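Local coordinates for protein arabinogalactan endo-1,4-beta-galactosidase (Ignisphaera aggregans, PDB 7OSK) that probably hydrolyses the beta-1,4-galactan backbone of arabinogalactan as a family 53 glycoside hydrolase, this chain carrying the catalytic domain, at residues G189-N194 with A259-P264; T293-T298 with A328-D333. One frame throughout, in Å; residues are numbered along the deposited sequence.

Contact 1. Residues G189-N194 with A259-P264; sequences GNEINN and AISFYP
Ser261 on strand 257-261 joins the loop 189-194 through one hydrogen bond to Glu191. Its CB points toward that loop. The hydroxyl OG lies beside its own backbone N, with chi1 at -68°, and donates to Glu191 OE2 at 2.7 Å. OE2 is met on its anti side, and the donor stands 35° out of the carboxylate plane. The CG of Glu191 also comes to 3.5 Å from Ser261 OG. Glu191 reaches this point with an extended side chain, its chi2 near 180°. The same OG has a second polar partner, His232 NE2. The serine therefore links a histidine and a carboxylate within the buried interior. With an alanine at position 191, Ser261 OG would probably keep His232 but lose its carboxylate acceptor, and a gap would open beside the hydroxyl. Further along, Phe262 packs on Leu334 of helix 324-342. Tyr263 OH bonds to Glu292 OE1. Pro264 touches the same helix at Phe330. The contact lies at the C-terminal end of the (beta/alpha)8 barrel, where this fold places its active site. A bound hexane-1,6-diol about 6 Å from the side chain of Glu191 is consistent with a pocket here. The contact bridges the C-terminal ends of strands 185-188 and 257-261. Strand 228-234, which carries His232, lies between them in the barrel.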
ATOM      1  N   GLY A 189      -7.665  -0.163  -7.997  1.00 17.33           N
ATOM      2  CA  GLY A 189      -8.381  -0.828  -6.924  1.00 18.43           C
ATOM      3  C   GLY A 189      -7.420  -1.363  -5.881  1.00 19.85           C
ATOM      4  O   GLY A 189      -6.230  -1.511  -6.158  1.00 17.53           O
ATOM      5  N   ASN A 190      -7.929  -1.651  -4.684  1.00 19.15           N
ATOM      6  CA  ASN A 190      -7.098  -2.198  -3.613  1.00 19.62           C
ATOM      7  C   ASN A 190      -7.519  -3.612  -3.245  1.00 19.41           C
ATOM      8  O   ASN A 190      -8.635  -3.834  -2.773  1.00 16.67           O
ATOM      9  CB  ASN A 190      -7.149  -1.313  -2.366  1.00 19.90           C
ATOM     10  CG  ASN A 190      -6.066  -1.669  -1.360  1.00 19.82           C
ATOM     11  OD1 ASN A 190      -4.884  -1.429  -1.601  1.00 19.16           O
ATOM     12  ND2 ASN A 190      -6.465  -2.246  -0.231  1.00 19.17           N
ATOM     13  N   GLU A 191      -6.603  -4.555  -3.447  1.00 19.97           N
ATOM     14  CA  GLU A 191      -6.856  -5.966  -3.181  1.00 19.00           C
ATOM     15  C   GLU A 191      -8.165  -6.403  -3.837  1.00 19.43           C
ATOM     16  O   GLU A 191      -9.139  -6.743  -3.162  1.00 19.28           O
ATOM     17  CB  GLU A 191      -6.884  -6.224  -1.674  1.00 17.23           C
ATOM     18  CG  GLU A 191      -5.567  -5.902  -0.984  1.00 18.41           C
ATOM     19  CD  GLU A 191      -5.597  -6.165   0.508  1.00 18.31           C
ATOM     20  OE1 GLU A 191      -6.614  -6.686   1.007  1.00 20.53           O
ATOM     21  OE2 GLU A 191      -4.595  -5.854   1.183  1.00 20.08           O
ATOM     22  N   ILE A 192      -8.165  -6.392  -5.165  1.00 18.75           N
ATOM     23  CA  ILE A 192      -9.369  -6.632  -5.953  1.00 19.88           C
ATOM     24  C   ILE A 192      -9.566  -8.122  -6.245  1.00 19.02           C
ATOM     25  O   ILE A 192      -9.986  -8.500  -7.336  1.00 19.91           O
ATOM     26  CB  ILE A 192      -9.318  -5.843  -7.282  1.00 18.25           C
ATOM     27  CG1 ILE A 192      -7.984  -6.077  -7.994  1.00 19.61           C
ATOM     28  CG2 ILE A 192      -9.490  -4.358  -7.017  1.00 19.45           C
ATOM     29  CD1 ILE A 192      -8.067  -5.965  -9.498  1.00 18.54           C
ATOM     30  N   ASN A 193      -9.262  -8.960  -5.257  1.00 17.52           N
ATOM     31  CA  ASN A 193      -9.430 -10.404  -5.385  1.00 19.64           C
ATOM     32  C   ASN A 193     -10.848 -10.771  -5.812  1.00 20.89           C
ATOM     33  O   ASN A 193     -11.050 -11.481  -6.798  1.00 22.39           O
ATOM     34  CB  ASN A 193      -9.096 -11.101  -4.061  1.00 20.64           C
ATOM     35  CG  ASN A 193      -7.669 -10.847  -3.608  1.00 20.40           C
ATOM     36  OD1 ASN A 193      -7.154  -9.735  -3.735  1.00 17.12           O
ATOM     37  ND2 ASN A 193      -7.022 -11.882  -3.078  1.00 20.83           N
ATOM     38  N   ASN A 194     -11.824 -10.269  -5.062  1.00 20.04           N
ATOM     39  CA  ASN A 194     -13.230 -10.522  -5.342  1.00 20.24           C
ATOM     40  C   ASN A 194     -13.820  -9.384  -6.162  1.00 20.79           C
ATOM     41  O   ASN A 194     -15.025  -9.131  -6.125  1.00 19.33           O
ATOM     42  CB  ASN A 194     -14.000 -10.701  -4.035  1.00 19.20           C
ATOM     43  CG  ASN A 194     -13.461 -11.845  -3.201  1.00 16.05           C
ATOM     44  OD1 ASN A 194     -13.010 -12.855  -3.736  1.00 15.57           O
ATOM     45  ND2 ASN A 194     -13.496 -11.689  -1.883  1.00 17.17           N
ATOM     46  N   ALA A 259       0.823  -6.853  -7.852  1.00 23.22           N
ATOM     47  CA  ALA A 259       1.107  -6.442  -6.485  1.00 20.56           C
ATOM     48  C   ALA A 259       0.542  -7.441  -5.481  1.00 19.59           C
ATOM     49  O   ALA A 259      -0.493  -8.064  -5.725  1.00 20.44           O
ATOM     50  CB  ALA A 259       0.553  -5.060  -6.226  1.00 19.72           C
ATOM     51  N   ILE A 260       1.230  -7.577  -4.351  1.00 17.23           N
ATOM     52  CA  ILE A 260       0.878  -8.558  -3.331  1.00 19.02           C
ATOM     53  C   ILE A 260       0.739  -7.907  -1.959  1.00 20.89           C
ATOM     54  O   ILE A 260       1.565  -7.083  -1.568  1.00 20.53           O
ATOM     55  CB  ILE A 260       1.943  -9.675  -3.246  1.00 18.26           C
ATOM     56  CG1 ILE A 260       2.048 -10.419  -4.578  1.00 19.84           C
ATOM     57  CG2 ILE A 260       1.611 -10.664  -2.134  1.00 19.18           C
ATOM     58  CD1 ILE A 260       3.362 -11.151  -4.761  1.00 20.20           C
ATOM     59  N   SER A 261      -0.314  -8.280  -1.236  1.00 22.33           N
ATOM     60  CA  SER A 261      -0.424  -7.958   0.183  1.00 20.84           C
ATOM     61  C   SER A 261       0.002  -9.174   0.981  1.00 18.51           C
ATOM     62  O   SER A 261      -0.710 -10.174   1.008  1.00 18.48           O
ATOM     63  CB  SER A 261      -1.851  -7.556   0.567  1.00 21.24           C
ATOM     64  OG  SER A 261      -2.216  -6.320  -0.013  1.00 22.37           O
ATOM     65  N   PHE A 262       1.165  -9.091   1.621  1.00 20.44           N
ATOM     66  CA  PHE A 262       1.656 -10.197   2.433  1.00 21.64           C
ATOM     67  C   PHE A 262       1.883  -9.797   3.886  1.00 22.05           C
ATOM     68  O   PHE A 262       2.882  -9.162   4.227  1.00 22.31           O
ATOM     69  CB  PHE A 262       2.951 -10.767   1.861  1.00 21.38           C
ATOM     70  CG  PHE A 262       3.464 -11.951   2.629  1.00 23.59           C
ATOM     71  CD1 PHE A 262       2.719 -13.114   2.701  1.00 23.56           C
ATOM     72  CD2 PHE A 262       4.675 -11.897   3.294  1.00 24.57           C
ATOM     73  CE1 PHE A 262       3.176 -14.204   3.412  1.00 23.76           C
ATOM     74  CE2 PHE A 262       5.136 -12.989   4.007  1.00 25.05           C
ATOM     75  CZ  PHE A 262       4.383 -14.142   4.067  1.00 23.44           C
ATOM     76  N   TYR A 263       0.927 -10.173   4.728  1.00 23.12           N
ATOM     77  CA  TYR A 263       1.068 -10.107   6.175  1.00 23.46           C
ATOM     78  C   TYR A 263       1.258 -11.535   6.689  1.00 25.93           C
ATOM     79  O   TYR A 263       0.317 -12.330   6.648  1.00 27.09           O
ATOM     80  CB  TYR A 263      -0.158  -9.456   6.818  1.00 23.62           C
ATOM     81  CG  TYR A 263      -0.395  -8.030   6.369  1.00 25.24           C
ATOM     82  CD1 TYR A 263       0.364  -6.985   6.880  1.00 21.66           C
ATOM     83  CD2 TYR A 263      -1.380  -7.727   5.435  1.00 25.65           C
ATOM     84  CE1 TYR A 263       0.152  -5.683   6.475  1.00 19.45           C
ATOM     85  CE2 TYR A 263      -1.600  -6.428   5.025  1.00 22.71           C
ATOM     86  CZ  TYR A 263      -0.833  -5.411   5.547  1.00 21.28           C
ATOM     87  OH  TYR A 263      -1.055  -4.117   5.137  1.00 21.30           O
ATOM     88  N   PRO A 264       2.477 -11.874   7.154  1.00 25.63           N
ATOM     89  CA  PRO A 264       2.790 -13.261   7.528  1.00 25.00           C
ATOM     90  C   PRO A 264       1.813 -13.867   8.533  1.00 26.41           C
ATOM     91  O   PRO A 264       1.525 -15.063   8.470  1.00 26.84           O
ATOM     92  CB  PRO A 264       4.187 -13.152   8.150  1.00 25.45           C
ATOM     93  CG  PRO A 264       4.760 -11.910   7.602  1.00 25.46           C
ATOM     94  CD  PRO A 264       3.613 -10.973   7.422  1.00 24.82           C
TER

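Contact 2. Residues T293-T298 with A328-D333; sequences TAYAWT and ASFIRD
Tyr295 and Phe330 mark the closest approach of the two backbones, with their CA atoms 7.5 Å apart. Next come the CA atoms of Ala294 and Ile331, at 8.0 Å. Here helix 324-342 faces the extended chain of Thr293, Ala294 and Tyr295, which leads from strand 287-293 into a loop. Side chains bridge the gap, and Phe330 carries most of the contact. Its CB points toward the loop. CG lies anti to the backbone N (chi1 159°), which sends the ring toward 293-298. Thr293 OG1 meets the edge of this ring in its plane, nearest to Phe330 CZ at 3.1 Å. The polar partner of Thr293 OG1 is the carbonyl O of Phe262, so the buried hydroxyl is satisfied. Next along the loop, Ala294 presents its backbone O to Phe330 CE2 at 3.8 Å, obliquely to the ring. Tyr295 adds its CB, 3.6 Å from Phe330 CD2. The two aromatic rings are oblique, with centroids 5.6 Å apart and planes at 42°. Tyr295 also meets Phe309 edge-to-face. The arrangement belongs to the parallel beta/alpha barrel of this family. Helix 324-342 lies in the connection between the adjacent strands 287-293 and 346-352, and Phe330 packs it against the chain leaving the first of them.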
ATOM      1  N   THR A 293       2.709  -4.818   3.428  1.00 20.99           N
ATOM      2  CA  THR A 293       3.271  -5.786   4.355  1.00 20.98           C
ATOM      3  C   THR A 293       3.663  -5.060   5.633  1.00 21.23           C
ATOM      4  O   THR A 293       3.955  -3.864   5.607  1.00 20.73           O
ATOM      5  CB  THR A 293       4.493  -6.516   3.760  1.00 19.78           C
ATOM      6  OG1 THR A 293       4.946  -7.519   4.676  1.00 22.76           O
ATOM      7  CG2 THR A 293       5.629  -5.544   3.476  1.00 20.84           C
ATOM      8  N   ALA A 294       3.659  -5.775   6.751  1.00 22.21           N
ATOM      9  CA  ALA A 294       4.027  -5.175   8.025  1.00 21.37           C
ATOM     10  C   ALA A 294       4.255  -6.232   9.088  1.00 22.02           C
ATOM     11  O   ALA A 294       3.858  -7.384   8.928  1.00 24.48           O
ATOM     12  CB  ALA A 294       2.954  -4.201   8.481  1.00 21.65           C
ATOM     13  N   TYR A 295       4.902  -5.829  10.175  1.00 23.25           N
ATOM     14  CA  TYR A 295       5.072  -6.699  11.329  1.00 23.26           C
ATOM     15  C   TYR A 295       5.187  -5.866  12.596  1.00 26.02           C
ATOM     16  O   TYR A 295       5.373  -4.650  12.532  1.00 21.23           O
ATOM     17  CB  TYR A 295       6.303  -7.590  11.171  1.00 23.19           C
ATOM     18  CG  TYR A 295       6.168  -8.900  11.905  1.00 25.38           C
ATOM     19  CD1 TYR A 295       5.384  -9.924  11.390  1.00 25.99           C
ATOM     20  CD2 TYR A 295       6.807  -9.110  13.117  1.00 24.73           C
ATOM     21  CE1 TYR A 295       5.248 -11.120  12.055  1.00 26.70           C
ATOM     22  CE2 TYR A 295       6.677 -10.307  13.793  1.00 25.87           C
ATOM     23  CZ  TYR A 295       5.893 -11.310  13.256  1.00 28.78           C
ATOM     24  OH  TYR A 295       5.752 -12.509  13.915  1.00 28.81           O
ATOM     25  N   ALA A 296       5.075  -6.531  13.741  1.00 25.10           N
ATOM     26  CA  ALA A 296       5.072  -5.845  15.024  1.00 23.83           C
ATOM     27  C   ALA A 296       6.480  -5.675  15.584  1.00 24.97           C
ATOM     28  O   ALA A 296       7.239  -6.639  15.681  1.00 25.62           O
ATOM     29  CB  ALA A 296       4.203  -6.597  16.014  1.00 22.99           C
ATOM     30  N   TRP A 297       6.822  -4.440  15.943  1.00 23.73           N
ATOM     31  CA  TRP A 297       8.073  -4.156  16.639  1.00 25.19           C
ATOM     32  C   TRP A 297       7.866  -4.259  18.149  1.00 27.78           C
ATOM     33  O   TRP A 297       8.825  -4.215  18.922  1.00 29.91           O
ATOM     34  CB  TRP A 297       8.605  -2.769  16.263  1.00 26.12           C
ATOM     35  CG  TRP A 297       7.661  -1.635  16.583  1.00 24.99           C
ATOM     36  CD1 TRP A 297       6.644  -1.172  15.802  1.00 22.59           C
ATOM     37  CD2 TRP A 297       7.658  -0.823  17.765  1.00 24.28           C
ATOM     38  NE1 TRP A 297       6.004  -0.128  16.425  1.00 21.54           N
ATOM     39  CE2 TRP A 297       6.607   0.106  17.632  1.00 21.26           C
ATOM     40  CE3 TRP A 297       8.439  -0.795  18.923  1.00 23.56           C
ATOM     41  CZ2 TRP A 297       6.317   1.051  18.612  1.00 22.61           C
ATOM     42  CZ3 TRP A 297       8.150   0.144  19.895  1.00 24.52           C
ATOM     43  CH2 TRP A 297       7.098   1.055  19.733  1.00 24.58           C
ATOM     44  N   THR A 298       6.607  -4.401  18.559  1.00 26.53           N
ATOM     45  CA  THR A 298       6.257  -4.584  19.964  1.00 24.75           C
ATOM     46  C   THR A 298       4.834  -5.116  20.074  1.00 24.43           C
ATOM     47  O   THR A 298       4.113  -5.177  19.082  1.00 24.97           O
ATOM     48  CB  THR A 298       6.373  -3.272  20.764  1.00 25.00           C
ATOM     49  OG1 THR A 298       5.996  -3.504  22.128  1.00 27.90           O
ATOM     50  CG2 THR A 298       5.473  -2.199  20.171  1.00 25.83           C
ATOM     51  N   ALA A 328      12.703  -5.930  11.796  1.00 26.29           N
ATOM     52  CA  ALA A 328      13.726  -5.673  10.793  1.00 24.76           C
ATOM     53  C   ALA A 328      14.147  -6.964  10.099  1.00 26.24           C
ATOM     54  O   ALA A 328      14.353  -6.987   8.884  1.00 25.71           O
ATOM     55  CB  ALA A 328      14.930  -4.997  11.430  1.00 25.55           C
ATOM     56  N   SER A 329      14.275  -8.034  10.877  1.00 27.73           N
ATOM     57  CA  SER A 329      14.659  -9.333  10.335  1.00 25.58           C
ATOM     58  C   SER A 329      13.653  -9.790   9.286  1.00 25.74           C
ATOM     59  O   SER A 329      14.027 -10.325   8.243  1.00 26.08           O
ATOM     60  CB  SER A 329      14.765 -10.374  11.450  1.00 25.70           C
ATOM     61  OG  SER A 329      15.765 -10.019  12.388  1.00 24.52           O
ATOM     62  N   PHE A 330      12.373  -9.572   9.570  1.00 25.59           N
ATOM     63  CA  PHE A 330      11.317  -9.941   8.639  1.00 26.68           C
ATOM     64  C   PHE A 330      11.403  -9.149   7.336  1.00 26.16           C
ATOM     65  O   PHE A 330      11.285  -9.721   6.251  1.00 26.40           O
ATOM     66  CB  PHE A 330       9.943  -9.735   9.278  1.00 25.66           C
ATOM     67  CG  PHE A 330       8.832  -9.594   8.280  1.00 25.30           C
ATOM     68  CD1 PHE A 330       8.487 -10.653   7.456  1.00 27.43           C
ATOM     69  CD2 PHE A 330       8.135  -8.405   8.160  1.00 22.75           C
ATOM     70  CE1 PHE A 330       7.468 -10.527   6.531  1.00 26.11           C
ATOM     71  CE2 PHE A 330       7.113  -8.274   7.237  1.00 24.50           C
ATOM     72  CZ  PHE A 330       6.780  -9.337   6.423  1.00 24.28           C
ATOM     73  N   ILE A 331      11.612  -7.840   7.445  1.00 23.75           N
ATOM     74  CA  ILE A 331      11.657  -6.973   6.269  1.00 24.91           C
ATOM     75  C   ILE A 331      12.835  -7.324   5.366  1.00 26.44           C
ATOM     76  O   ILE A 331      12.673  -7.456   4.151  1.00 27.15           O
ATOM     77  CB  ILE A 331      11.744  -5.483   6.665  1.00 25.39           C
ATOM     78  CG1 ILE A 331      10.459  -5.051   7.374  1.00 25.27           C
ATOM     79  CG2 ILE A 331      11.982  -4.605   5.430  1.00 25.29           C
ATOM     80  CD1 ILE A 331      10.495  -3.635   7.929  1.00 25.99           C
ATOM     81  N   ARG A 332      14.019  -7.459   5.955  1.00 27.19           N
ATOM     82  CA  ARG A 332      15.209  -7.826   5.196  1.00 27.07           C
ATOM     83  C   ARG A 332      15.002  -9.157   4.480  1.00 26.28           C
ATOM     84  O   ARG A 332      15.402  -9.317   3.324  1.00 28.31           O
ATOM     85  CB  ARG A 332      16.432  -7.910   6.112  1.00 28.60           C
ATOM     86  CG  ARG A 332      17.740  -8.256   5.396  1.00 30.12           C
ATOM     87  CD  ARG A 332      18.385  -9.511   5.978  1.00 31.33           C
ATOM     88  NE  ARG A 332      17.808 -10.744   5.440  1.00 29.02           N
ATOM     89  CZ  ARG A 332      18.402 -11.541   4.552  1.00 28.91           C
ATOM     90  NH1 ARG A 332      19.610 -11.259   4.076  1.00 29.17           N
ATOM     91  NH2 ARG A 332      17.783 -12.636   4.135  1.00 27.57           N
ATOM     92  N   ASP A 333      14.373 -10.107   5.167  1.00 23.93           N
ATOM     93  CA  ASP A 333      14.162 -11.440   4.616  1.00 27.07           C
ATOM     94  C   ASP A 333      13.101 -11.436   3.517  1.00 26.55           C
ATOM     95  O   ASP A 333      13.145 -12.260   2.602  1.00 24.26           O
ATOM     96  CB  ASP A 333      13.771 -12.419   5.726  1.00 28.13           C
ATOM     97  CG  ASP A 333      14.920 -12.717   6.673  1.00 27.21           C
ATOM     98  OD1 ASP A 333      16.073 -12.371   6.342  1.00 28.22           O
ATOM     99  OD2 ASP A 333      14.672 -13.303   7.747  1.00 25.99           O
TER

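Overall arrangement
Both contacts are buried, but contact 1 lies deeper. Its centre is about 9 Å from the centre of the chain, against about 15 Å for the centre of contact 2. Contact 1 is polar and joins chain ends at the C-terminal rim of the barrel. Contact 2 is mostly apolar and packs an outer helix against the chain following strand 287-293. They share no segment, yet they touch, because residues 262-264 reach both. Tyr263 lies against Thr293 and Ala294, and its two neighbours in sequence also meet contact 2. Residues 262-264 thus tie the chain after strand 257-261 to that after its neighbour, strand 287-293.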